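NH(3)-dependent NAD(+) synthetase (Francisella tularensis subsp. holarctica LVS, PDB 3FIU) belongs to the NAD synthase family of the HUP clan and forms a two-chain assembly of alpha/beta subunits built on a parallel sheet. Local coordinates at residues 89-92 with 93-96; 69-72 with 73-77. All blocks are in the same frame, centred on the assembly; numbering follows the deposited sequence. Where two conformers were deposited one is given.

Contact 1 of 2, residues 89-92 with 93-96; sequences SIQP and AYEA
Q91 brings its amide nitrogen up beside Y94 and E95, one turn on, at the start of helix 91-100. Its chain leaves anti to the backbone N (chi1 -163°) and bends at chi2, which turns NE2 towards Y94 and E95. In one of the two conformers of E95, NE2 lies 3.5 Å from E95 CG. It also lies 3.9 Å from Y94 CD1, at the ring edge and in the ring plane. The Q91 and Y94 side chains run side by side in the same direction. What holds the amide is its other end: Q91 OE1 accepts a hydrogen bond from D64 N.

The first turn is capped by S89, whose OG accepts from Q91 N at 3.1 Å. A water accepts a hydrogen bond from A93 N (2.9 Å) and donates one to S89 O, so this early helical N-H is also satisfied. Regular helical bonds begin with Y94 N to I90 O, at 2.8 Å, and E95 N to Q91 O follows.

The turn follows strand 84-87. I90 is buried against Q120, R124 and Y127 of helix 113-135, and Y94 touches K116 of the same helix. A96 packs on P92 of the second subunit.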
ATOM      1  N   SER A  89     -15.307  -1.559 -14.508  1.00 18.37           N
ATOM      2  CA  SER A  89     -14.928  -2.960 -14.313  1.00 19.94           C
ATOM      3  C   SER A  89     -13.414  -3.058 -14.175  1.00 19.42           C
ATOM      4  O   SER A  89     -12.669  -2.513 -15.000  1.00 19.04           O
ATOM      5  CB  SER A  89     -15.357  -3.842 -15.471  1.00 19.38           C
ATOM      6  OG  SER A  89     -14.963  -5.192 -15.226  1.00 19.50           O
ATOM      7  N   ILE A  90     -12.967  -3.787 -13.146  1.00 18.50           N
ATOM      8  CA  ILE A  90     -11.546  -4.005 -12.946  1.00 18.35           C
ATOM      9  C   ILE A  90     -11.124  -5.274 -13.644  1.00 18.18           C
ATOM     10  O   ILE A  90      -9.944  -5.664 -13.590  1.00 18.72           O
ATOM     11  CB  ILE A  90     -11.148  -4.018 -11.414  1.00 16.68           C
ATOM     12  CG1 ILE A  90     -11.697  -5.278 -10.709  1.00 17.13           C
ATOM     13  CG2 ILE A  90     -11.640  -2.744 -10.755  1.00 16.12           C
ATOM     14  CD1 ILE A  90     -11.086  -5.541  -9.339  1.00 20.45           C
ATOM     15  N   GLN A  91     -12.071  -5.926 -14.321  1.00 19.75           N
ATOM     16  CA  GLN A  91     -11.772  -7.235 -14.902  1.00 20.46           C
ATOM     17  C   GLN A  91     -10.650  -7.222 -15.971  1.00 19.29           C
ATOM     18  O   GLN A  91      -9.775  -8.088 -15.943  1.00 19.54           O
ATOM     19  CB  GLN A  91     -13.058  -7.965 -15.388  1.00 19.67           C
ATOM     20  CG  GLN A  91     -12.889  -9.493 -15.635  1.00 23.26           C
ATOM     21  CD  GLN A  91     -12.608 -10.258 -14.349  1.00 25.63           C
ATOM     22  OE1 GLN A  91     -13.063  -9.862 -13.277  1.00 26.66           O
ATOM     23  NE2 GLN A  91     -11.829 -11.341 -14.446  1.00 28.44           N
ATOM     24  N   PRO A  92     -10.687  -6.272 -16.938  1.00 20.72           N
ATOM     25  CA  PRO A  92      -9.581  -6.209 -17.932  1.00 19.69           C
ATOM     26  C   PRO A  92      -8.194  -6.070 -17.313  1.00 19.49           C
ATOM     27  O   PRO A  92      -7.254  -6.795 -17.684  1.00 16.81           O
ATOM     28  CB  PRO A  92      -9.908  -4.943 -18.754  1.00 21.80           C
ATOM     29  CG  PRO A  92     -11.383  -4.818 -18.638  1.00 24.20           C
ATOM     30  CD  PRO A  92     -11.753  -5.297 -17.243  1.00 19.64           C
ATOM     31  N   ALA A  93      -8.059  -5.131 -16.387  1.00 18.29           N
ATOM     32  CA  ALA A  93      -6.798  -4.930 -15.691  1.00 19.09           C
ATOM     33  C   ALA A  93      -6.423  -6.166 -14.862  1.00 19.28           C
ATOM     34  O   ALA A  93      -5.244  -6.615 -14.873  1.00 17.58           O
ATOM     35  CB  ALA A  93      -6.888  -3.700 -14.824  1.00 18.20           C
ATOM     36  N   TYR A  94      -7.415  -6.744 -14.182  1.00 17.27           N
ATOM     37  CA  TYR A  94      -7.136  -7.920 -13.339  1.00 18.85           C
ATOM     38  C   TYR A  94      -6.652  -9.111 -14.220  1.00 18.56           C
ATOM     39  O   TYR A  94      -5.679  -9.790 -13.891  1.00 18.55           O
ATOM     40  CB  TYR A  94      -8.348  -8.312 -12.437  1.00 19.10           C
ATOM     41  CG  TYR A  94      -8.083  -9.620 -11.760  1.00 22.84           C
ATOM     42  CD1 TYR A  94      -8.687 -10.803 -12.211  1.00 26.26           C
ATOM     43  CD2 TYR A  94      -7.124  -9.712 -10.750  1.00 26.06           C
ATOM     44  CE1 TYR A  94      -8.366 -12.024 -11.628  1.00 25.92           C
ATOM     45  CE2 TYR A  94      -6.801 -10.925 -10.172  1.00 26.46           C
ATOM     46  CZ  TYR A  94      -7.426 -12.075 -10.614  1.00 31.52           C
ATOM     47  OH  TYR A  94      -7.081 -13.275 -10.013  1.00 32.32           O
ATOM     48  N   GLU A  95      -7.329  -9.352 -15.340  1.00 18.36           N
ATOM     49  CA  GLU A  95      -6.958 -10.453 -16.234  1.00 19.28           C
ATOM     50  C   GLU A  95      -5.554 -10.274 -16.824  1.00 17.37           C
ATOM     51  O   GLU A  95      -4.790 -11.238 -16.889  1.00 18.62           O
ATOM     52  CB  GLU A  95      -8.031 -10.675 -17.312  1.00 20.11           C
ATOM     53  CG  GLU A  95      -9.238 -11.478 -16.820  0.50 22.99           C
ATOM     54  CD  GLU A  95      -9.071 -12.958 -17.072  0.50 29.19           C
ATOM     55  OE1 GLU A  95      -8.789 -13.705 -16.109  0.50 27.19           O
ATOM     56  OE2 GLU A  95      -9.185 -13.361 -18.253  0.50 31.77           O
ATOM     57  N   ALA A  96      -5.205  -9.046 -17.206  1.00 17.75           N
ATOM     58  CA  ALA A  96      -3.850  -8.800 -17.730  1.00 18.25           C
ATOM     59  C   ALA A  96      -2.853  -9.080 -16.594  1.00 18.05           C
ATOM     60  O   ALA A  96      -1.822  -9.749 -16.774  1.00 19.04           O
ATOM     61  CB  ALA A  96      -3.716  -7.363 -18.235  1.00 17.44           C
TER
HETATM   62  O   HOH W   1      -9.802  -2.904 -15.895  1.00 23.09           O

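Contact 2 of 2, residues 69-72 with 73-77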
ATOM      1  N   GLN A  69     -26.154  -7.241  -7.573  1.00 28.66           N
ATOM      2  CA  GLN A  69     -26.966  -6.525  -6.577  1.00 28.33           C
ATOM      3  C   GLN A  69     -26.136  -5.544  -5.774  1.00 26.39           C
ATOM      4  O   GLN A  69     -26.639  -4.511  -5.327  1.00 23.68           O
ATOM      5  CB  GLN A  69     -27.651  -7.499  -5.621  1.00 30.43           C
ATOM      6  CG  GLN A  69     -28.679  -6.825  -4.709  1.00 31.44           C
ATOM      7  CD  GLN A  69     -29.675  -6.011  -5.495  1.00 35.21           C
ATOM      8  OE1 GLN A  69     -30.273  -6.506  -6.456  1.00 38.89           O
ATOM      9  NE2 GLN A  69     -29.853  -4.752  -5.109  1.00 36.09           N
ATOM     10  N   ASP A  70     -24.865  -5.875  -5.582  1.00 25.26           N
ATOM     11  CA  ASP A  70     -23.995  -5.047  -4.768  1.00 26.61           C
ATOM     12  C   ASP A  70     -23.622  -3.758  -5.512  1.00 24.67           C
ATOM     13  O   ASP A  70     -23.546  -2.704  -4.899  1.00 21.86           O
ATOM     14  CB  ASP A  70     -22.768  -5.841  -4.319  1.00 26.87           C
ATOM     15  CG  ASP A  70     -23.130  -6.945  -3.314  1.00 27.87           C
ATOM     16  OD1 ASP A  70     -24.182  -6.855  -2.609  1.00 29.29           O
ATOM     17  OD2 ASP A  70     -22.363  -7.901  -3.228  1.00 29.43           O
ATOM     18  N   MET A  71     -23.397  -3.862  -6.830  1.00 23.05           N
ATOM     19  CA  MET A  71     -23.230  -2.683  -7.657  1.00 22.99           C
ATOM     20  C   MET A  71     -24.504  -1.843  -7.635  1.00 22.09           C
ATOM     21  O   MET A  71     -24.428  -0.619  -7.529  1.00 19.97           O
ATOM     22  CB  MET A  71     -22.886  -3.044  -9.099  1.00 24.44           C
ATOM     23  CG  MET A  71     -22.603  -1.829  -9.982  1.00 32.34           C
ATOM     24  SD  MET A  71     -22.559  -2.271 -11.733  1.00 40.88           S
ATOM     25  CE  MET A  71     -24.306  -2.284 -12.018  1.00 42.73           C
ATOM     26  N   GLN A  72     -25.667  -2.504  -7.751  1.00 21.39           N
ATOM     27  CA  GLN A  72     -26.956  -1.772  -7.776  1.00 21.08           C
ATOM     28  C   GLN A  72     -27.233  -1.016  -6.482  1.00 20.03           C
ATOM     29  O   GLN A  72     -27.703   0.123  -6.509  1.00 18.25           O
ATOM     30  CB  GLN A  72     -28.136  -2.700  -8.166  1.00 22.98           C
ATOM     31  CG  GLN A  72     -27.925  -3.341  -9.539  0.50 23.76           C
ATOM     32  CD  GLN A  72     -29.025  -4.289  -9.970  0.50 31.77           C
ATOM     33  OE1 GLN A  72     -29.556  -4.148 -11.071  0.50 37.38           O
ATOM     34  NE2 GLN A  72     -29.340  -5.286  -9.137  0.50 29.79           N
ATOM     35  N   ASP A  73     -26.912  -1.648  -5.351  1.00 18.40           N
ATOM     36  CA  ASP A  73     -27.088  -0.998  -4.043  1.00 18.32           C
ATOM     37  C   ASP A  73     -26.159   0.201  -3.875  1.00 17.84           C
ATOM     38  O   ASP A  73     -26.552   1.232  -3.333  1.00 17.37           O
ATOM     39  CB  ASP A  73     -26.840  -1.999  -2.916  1.00 19.01           C
ATOM     40  CG  ASP A  73     -27.975  -3.009  -2.748  1.00 21.54           C
ATOM     41  OD1 ASP A  73     -27.755  -4.021  -2.015  1.00 23.21           O
ATOM     42  OD2 ASP A  73     -29.051  -2.821  -3.356  1.00 20.97           O
ATOM     43  N   ALA A  74     -24.912   0.050  -4.322  1.00 16.91           N
ATOM     44  CA  ALA A  74     -23.967   1.187  -4.295  1.00 17.51           C
ATOM     45  C   ALA A  74     -24.502   2.356  -5.150  1.00 18.48           C
ATOM     46  O   ALA A  74     -24.432   3.519  -4.759  1.00 16.03           O
ATOM     47  CB  ALA A  74     -22.598   0.739  -4.798  1.00 18.41           C
ATOM     48  N   LEU A  75     -24.994   2.020  -6.344  1.00 17.04           N
ATOM     49  CA  LEU A  75     -25.582   3.016  -7.246  1.00 17.66           C
ATOM     50  C   LEU A  75     -26.778   3.681  -6.601  1.00 17.25           C
ATOM     51  O   LEU A  75     -26.927   4.895  -6.680  1.00 17.90           O
ATOM     52  CB  LEU A  75     -26.011   2.374  -8.567  1.00 18.01           C
ATOM     53  CG  LEU A  75     -24.962   2.297  -9.673  1.00 24.36           C
ATOM     54  CD1 LEU A  75     -25.485   1.482 -10.882  1.00 25.88           C
ATOM     55  CD2 LEU A  75     -24.535   3.717 -10.071  1.00 27.64           C
ATOM     56  N   GLU A  76     -27.615   2.881  -5.949  1.00 16.38           N
ATOM     57  CA  GLU A  76     -28.752   3.440  -5.228  1.00 16.50           C
ATOM     58  C   GLU A  76     -28.310   4.498  -4.196  1.00 16.33           C
ATOM     59  O   GLU A  76     -28.879   5.602  -4.141  1.00 13.59           O
ATOM     60  CB  GLU A  76     -29.587   2.351  -4.560  1.00 16.95           C
ATOM     61  CG  GLU A  76     -30.842   2.975  -3.926  1.00 19.21           C
ATOM     62  CD  GLU A  76     -31.793   1.963  -3.352  1.00 21.46           C
ATOM     63  OE1 GLU A  76     -31.882   0.843  -3.913  1.00 23.41           O
ATOM     64  OE2 GLU A  76     -32.447   2.288  -2.342  1.00 19.39           O
ATOM     65  N   LEU A  77     -27.311   4.164  -3.380  1.00 16.56           N
ATOM     66  CA  LEU A  77     -26.737   5.142  -2.441  1.00 17.45           C
ATOM     67  C   LEU A  77     -26.185   6.416  -3.093  1.00 18.71           C
ATOM     68  O   LEU A  77     -26.478   7.529  -2.638  1.00 19.71           O
ATOM     69  CB  LEU A  77     -25.665   4.485  -1.567  1.00 18.13           C
ATOM     70  CG  LEU A  77     -25.065   5.401  -0.491  1.00 21.58           C
ATOM     71  CD1 LEU A  77     -26.124   5.789   0.576  1.00 23.53           C
ATOM     72  CD2 LEU A  77     -23.843   4.704   0.114  1.00 21.74           C
TER
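Q69 and D73 join side chains across one turn of helix 68-81. This helix is the crossover of a beta-alpha-beta unit, between parallel strands 56-60 and 84-87.

The polar side-chain contact is a hydrogen bond from Q69 NE2 to D73 OD2, 2.7 Å long. Q69 starts anti to its own N (chi1 -171°), and the bend at chi2 swings the amide round to D73. The acceptor lies in the amide plane, but NE2 meets OD2 from above the carboxylate plane. The two flat groups are turned 54° apart, and the N-H...O angle of 142° shows a bent bond.

The acidic groups form a second set. D70 OD1 and D73 OD1 are 4.6 Å apart. Both make a salt bridge to K190 NZ, which would offset their like charges. D73 OD1 also accepts from N186 ND2, so both carboxylate oxygens of this buried residue have partners.

The backbone bonds are those of a regular alpha-helix. D73 N, A74 N, L75 N and E76 N bond in turn to the carbonyls of Q69, D70, M71 and Q72. L77 N continues the series to D73 O.

Apolar packing lies on the sheet side. M71, A74 and L75 all touch I60 of strand 56-60. M71 also reaches T87 and L75 reaches H85, both on strand 84-87. M71 and L75 run side by side, pointing the same way. M71 bends only at chi3, near its tip, and its CE ends 4.1 Å from L75 CD1.

The two contacts follow each other along the chain. Contact 2 lies on the crossover helix 68-81, and strand 84-87 then leads to contact 1 at the start of helix 91-100. Their centres are 20 Å apart and their nearest atoms about 8 Å, so they do not touch. Both approach the bound adenosine monophosphate. The side chains of I90 in contact 1 and D70 in contact 2 each come within about 7 Å of it. L61, next to I90, and R124 both line that pocket. Contact 2 is nearer a bound magnesium ion: D70 is about 7 Å away, against about 13 Å for I90.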